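Polycomb protein Sfmbt (Drosophila melanogaster, PDB 5J8Y) pairs through its SAM domain with the SAM domain of Scm and thereby probably helps PhoRC to target PRC1 to Polycomb response elements. Local coordinates at residues C[26-35]-C[51-62]. Sequence-based numbering, arbitrary orientation.
Sequences HCDTFSRNKI and LLGMKVGPALKI
With CG anti to the carbonyl carbon (chi1 -46°), H26 holds its imidazole by L52, and L52, whose CG is likewise anti to its carbonyl carbon, extends methyl CD2 to within 3.2 Å of H26 ND1. The two side chains cross at about a right angle, and CB of P58 lies 4.0 Å from H26 CE1. The partly exposed histidine suits this margin because its ring, met obliquely by both residues, offers carbon atoms to apolar groups.

L51 divides its two methyls between different neighbours, as a forked side chain can. CD1 faces buried residues: it sits 4.1 Å from the centroid of the F30 ring, an off-centre CH-pi contact 30° from the ring normal, and meets CD1 of I35 tip to tip at 3.8 Å. CD2 runs instead beside the exposed N33, an asparagine that can pack on the leucine while its ND2 donates a nearly straight 2.7 Å bond to T29 O. The backbone N of N33 reaches that oxygen from the opposite face, so T29 O takes two bonds and the amide is held beside L51. The breadth of a phenylalanine lets F30 also touch L52 through CE1 and I62 through CZ, while L18 of helix 11-20 packs on both F30 and I62. Were F30 an alanine, the space among L51, L52 and I62 would probably be left unfilled and the L51 methyl would lose its aromatic partner.

Water 1 links T29 OG1 to L51 O, donating to the carbonyl over 3.0 Å. P58 also packs on H35 of the Scm chain, at the start of helix 56-71, which bears part of that interface. No direct hydrogen bond joins the two segments: apolar packing in the SAM helical bundle, supplemented by a water bridge, sets them together.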
loop_
_atom_site.group_PDB
_atom_site.type_symbol
_atom_site.label_atom_id
_atom_site.label_comp_id
_atom_site.label_asym_id
_atom_site.label_seq_id
_atom_site.Cartn_x
_atom_site.Cartn_y
_atom_site.Cartn_z
ATOM N N HIS C 26 10.729 4.421 6.858
ATOM C CA HIS C 26 10.059 5.676 6.648
ATOM C C HIS C 26 10.163 6.708 7.803
ATOM O O HIS C 26 9.749 7.843 7.683
ATOM C CB HIS C 26 8.611 5.362 6.315
ATOM C CG HIS C 26 8.461 4.269 5.314
ATOM N ND1 HIS C 26 8.638 4.470 3.979
ATOM C CD2 HIS C 26 8.166 2.970 5.460
ATOM C CE1 HIS C 26 8.449 3.343 3.341
ATOM N NE2 HIS C 26 8.126 2.426 4.215
ATOM N N CYS C 27 10.801 6.308 8.873
ATOM C CA CYS C 27 10.917 7.172 10.023
ATOM C C CYS C 27 11.553 8.514 9.703
ATOM O O CYS C 27 11.038 9.524 10.076
ATOM C CB CYS C 27 11.780 6.497 11.073
ATOM S SG CYS C 27 11.232 4.947 11.727
ATOM N N ASP C 28 12.638 8.514 8.967
ATOM C CA ASP C 28 13.374 9.738 8.733
ATOM C C ASP C 28 12.575 10.761 7.910
ATOM O O ASP C 28 12.613 11.963 8.197
ATOM C CB ASP C 28 14.839 9.532 8.232
ATOM C CG ASP C 28 15.702 8.519 9.093
ATOM O OD1 ASP C 28 15.413 8.283 10.255
ATOM O OD2 ASP C 28 16.715 7.969 8.565
ATOM N N THR C 29 11.834 10.299 6.907
ATOM C CA THR C 29 10.960 11.197 6.144
ATOM C C THR C 29 9.858 11.786 7.027
ATOM O O THR C 29 9.517 12.947 6.955
ATOM C CB THR C 29 10.323 10.531 4.922
ATOM O OG1 THR C 29 11.315 9.811 4.188
ATOM C CG2 THR C 29 9.764 11.548 4.067
ATOM N N PHE C 30 9.348 10.940 7.880
ATOM C CA PHE C 30 8.307 11.318 8.777
ATOM C C PHE C 30 8.822 12.400 9.770
ATOM O O PHE C 30 8.140 13.350 10.064
ATOM C CB PHE C 30 7.752 10.094 9.457
ATOM C CG PHE C 30 6.509 9.566 8.813
ATOM C CD1 PHE C 30 6.487 9.317 7.485
ATOM C CD2 PHE C 30 5.368 9.332 9.540
ATOM C CE1 PHE C 30 5.344 8.854 6.868
ATOM C CE2 PHE C 30 4.239 8.853 8.930
ATOM C CZ PHE C 30 4.222 8.628 7.598
ATOM N N SER C 31 10.032 12.211 10.270
ATOM C CA SER C 31 10.710 13.161 11.170
ATOM C C SER C 31 11.029 14.453 10.525
ATOM O O SER C 31 10.745 15.493 11.042
ATOM C CB SER C 31 11.998 12.590 11.661
ATOM O OG SER C 31 11.755 11.627 12.592
ATOM N N ARG C 32 11.556 14.372 9.331
ATOM C CA ARG C 32 11.928 15.557 8.615
ATOM C C ARG C 32 10.720 16.397 8.386
ATOM O O ARG C 32 10.800 17.580 8.490
ATOM C CB ARG C 32 12.550 15.215 7.283
ATOM C CG ARG C 32 13.994 14.826 7.296
ATOM C CD ARG C 32 14.417 14.609 5.852
ATOM N NE ARG C 32 13.807 13.430 5.300
ATOM C CZ ARG C 32 14.192 12.212 5.620
ATOM N NH1 ARG C 32 15.162 12.022 6.451
ATOM N NH2 ARG C 32 13.608 11.194 5.106
ATOM N N ASN C 33 9.601 15.785 8.078
ATOM C CA ASN C 33 8.381 16.522 7.909
ATOM C C ASN C 33 7.594 16.776 9.180
ATOM O O ASN C 33 6.474 17.245 9.159
ATOM C CB ASN C 33 7.511 15.804 6.929
ATOM C CG ASN C 33 8.052 15.864 5.579
ATOM O OD1 ASN C 33 7.856 16.828 4.869
ATOM N ND2 ASN C 33 8.763 14.837 5.217
ATOM N N LYS C 34 8.198 16.458 10.288
ATOM C CA LYS C 34 7.588 16.707 11.543
ATOM C C LYS C 34 6.176 16.209 11.605
ATOM O O LYS C 34 5.223 16.933 11.746
ATOM C CB LYS C 34 7.697 18.176 11.878
ATOM C CG LYS C 34 9.092 18.580 12.306
ATOM C CD LYS C 34 9.148 19.967 12.860
ATOM C CE LYS C 34 9.114 20.022 14.384
ATOM N NZ LYS C 34 9.131 21.438 14.857
ATOM N N ILE C 35 6.081 14.901 11.500
ATOM C CA ILE C 35 4.841 14.190 11.639
ATOM C C ILE C 35 4.803 13.634 13.063
ATOM O O ILE C 35 5.444 12.656 13.371
ATOM C CB ILE C 35 4.720 13.049 10.619
ATOM C CG1 ILE C 35 4.892 13.575 9.195
ATOM C CG2 ILE C 35 3.411 12.296 10.819
ATOM C CD1 ILE C 35 3.699 14.263 8.603
ATOM N N LEU C 51 4.912 11.596 0.927
ATOM C CA LEU C 51 5.761 11.309 2.063
ATOM C C LEU C 51 6.480 10.016 1.877
ATOM O O LEU C 51 7.353 9.733 2.619
ATOM C CB LEU C 51 4.999 11.211 3.381
ATOM C CG LEU C 51 4.814 12.434 4.262
ATOM C CD1 LEU C 51 4.204 12.086 5.590
ATOM C CD2 LEU C 51 6.100 13.211 4.486
ATOM N N LEU C 52 6.075 9.221 0.911
ATOM C CA LEU C 52 6.724 7.943 0.642
ATOM C C LEU C 52 7.161 7.826 -0.816
ATOM O O LEU C 52 7.190 6.734 -1.380
ATOM C CB LEU C 52 5.787 6.790 1.001
ATOM C CG LEU C 52 5.302 6.737 2.452
ATOM C CD1 LEU C 52 4.457 5.511 2.646
ATOM C CD2 LEU C 52 6.453 6.728 3.436
ATOM N N GLY C 53 7.499 8.962 -1.420
ATOM C CA GLY C 53 8.059 8.981 -2.760
ATOM C C GLY C 53 7.086 8.539 -3.834
ATOM O O GLY C 53 7.484 7.939 -4.833
ATOM N N MET C 54 5.810 8.834 -3.629
ATOM C CA MET C 54 4.776 8.519 -4.587
ATOM C C MET C 54 4.703 7.013 -4.871
ATOM O O MET C 54 4.398 6.603 -5.961
ATOM C CB MET C 54 4.976 9.299 -5.889
ATOM C CG MET C 54 4.908 10.819 -5.744
ATOM S SD MET C 54 3.500 11.456 -4.826
ATOM C CE MET C 54 2.198 11.163 -6.004
ATOM N N LYS C 55 4.987 6.205 -3.872
ATOM C CA LYS C 55 4.909 4.752 -3.993
ATOM C C LYS C 55 3.633 4.225 -3.340
ATOM O O LYS C 55 3.410 4.422 -2.147
ATOM C CB LYS C 55 6.137 4.096 -3.360
ATOM C CG LYS C 55 7.433 4.378 -4.101
ATOM C CD LYS C 55 8.639 3.851 -3.341
ATOM C CE LYS C 55 9.821 3.635 -4.270
ATOM N NZ LYS C 55 11.113 3.605 -3.533
ATOM N N VAL C 56 2.800 3.576 -4.135
ATOM C CA VAL C 56 1.502 3.098 -3.693
ATOM C C VAL C 56 1.583 2.003 -2.620
ATOM O O VAL C 56 0.852 2.030 -1.661
ATOM C CB VAL C 56 0.657 2.603 -4.891
ATOM C CG1 VAL C 56 -0.593 1.846 -4.448
ATOM C CG2 VAL C 56 0.271 3.773 -5.748
ATOM N N GLY C 57 2.448 1.027 -2.837
ATOM C CA GLY C 57 2.577 -0.096 -1.923
ATOM C C GLY C 57 2.811 0.339 -0.487
ATOM O O GLY C 57 2.011 0.029 0.396
ATOM N N PRO C 58 3.918 1.055 -0.245
ATOM C CA PRO C 58 4.222 1.621 1.076
ATOM C C PRO C 58 3.116 2.546 1.587
ATOM O O PRO C 58 2.771 2.500 2.766
ATOM C CB PRO C 58 5.517 2.402 0.834
ATOM C CG PRO C 58 6.145 1.748 -0.340
ATOM C CD PRO C 58 5.020 1.260 -1.201
ATOM N N ALA C 59 2.581 3.377 0.697
ATOM C CA ALA C 59 1.506 4.302 1.043
ATOM C C ALA C 59 0.292 3.577 1.612
ATOM O O ALA C 59 -0.278 4.003 2.616
ATOM C CB ALA C 59 1.106 5.116 -0.175
ATOM N N LEU C 60 -0.090 2.500 0.972
ATOM C CA LEU C 60 -1.213 1.727 1.407
ATOM C C LEU C 60 -0.941 1.018 2.727
ATOM O O LEU C 60 -1.776 0.910 3.555
ATOM C CB LEU C 60 -1.642 0.771 0.356
ATOM C CG LEU C 60 -2.630 1.317 -0.660
ATOM C CD1 LEU C 60 -2.703 0.397 -1.830
ATOM C CD2 LEU C 60 -4.016 1.662 -0.137
ATOM N N LYS C 61 0.264 0.551 2.877
ATOM C CA LYS C 61 0.673 -0.141 4.060
ATOM C C LYS C 61 0.643 0.778 5.267
ATOM O O LYS C 61 0.183 0.406 6.297
ATOM C CB LYS C 61 2.023 -0.777 3.882
ATOM C CG LYS C 61 2.011 -2.177 3.295
ATOM C CD LYS C 61 3.417 -2.563 2.882
ATOM C CE LYS C 61 3.559 -3.912 2.269
ATOM N NZ LYS C 61 4.899 -4.092 1.752
ATOM N N ILE C 62 1.121 1.993 5.095
ATOM C CA ILE C 62 1.117 3.005 6.146
ATOM C C ILE C 62 -0.309 3.457 6.453
ATOM O O ILE C 62 -0.669 3.624 7.616
ATOM C CB ILE C 62 1.983 4.228 5.752
ATOM C CG1 ILE C 62 3.471 3.859 5.766
ATOM C CG2 ILE C 62 1.734 5.412 6.684
ATOM C CD1 ILE C 62 4.019 3.459 7.124
HETATM O O HOH W 1 9.742 7.935 3.002
#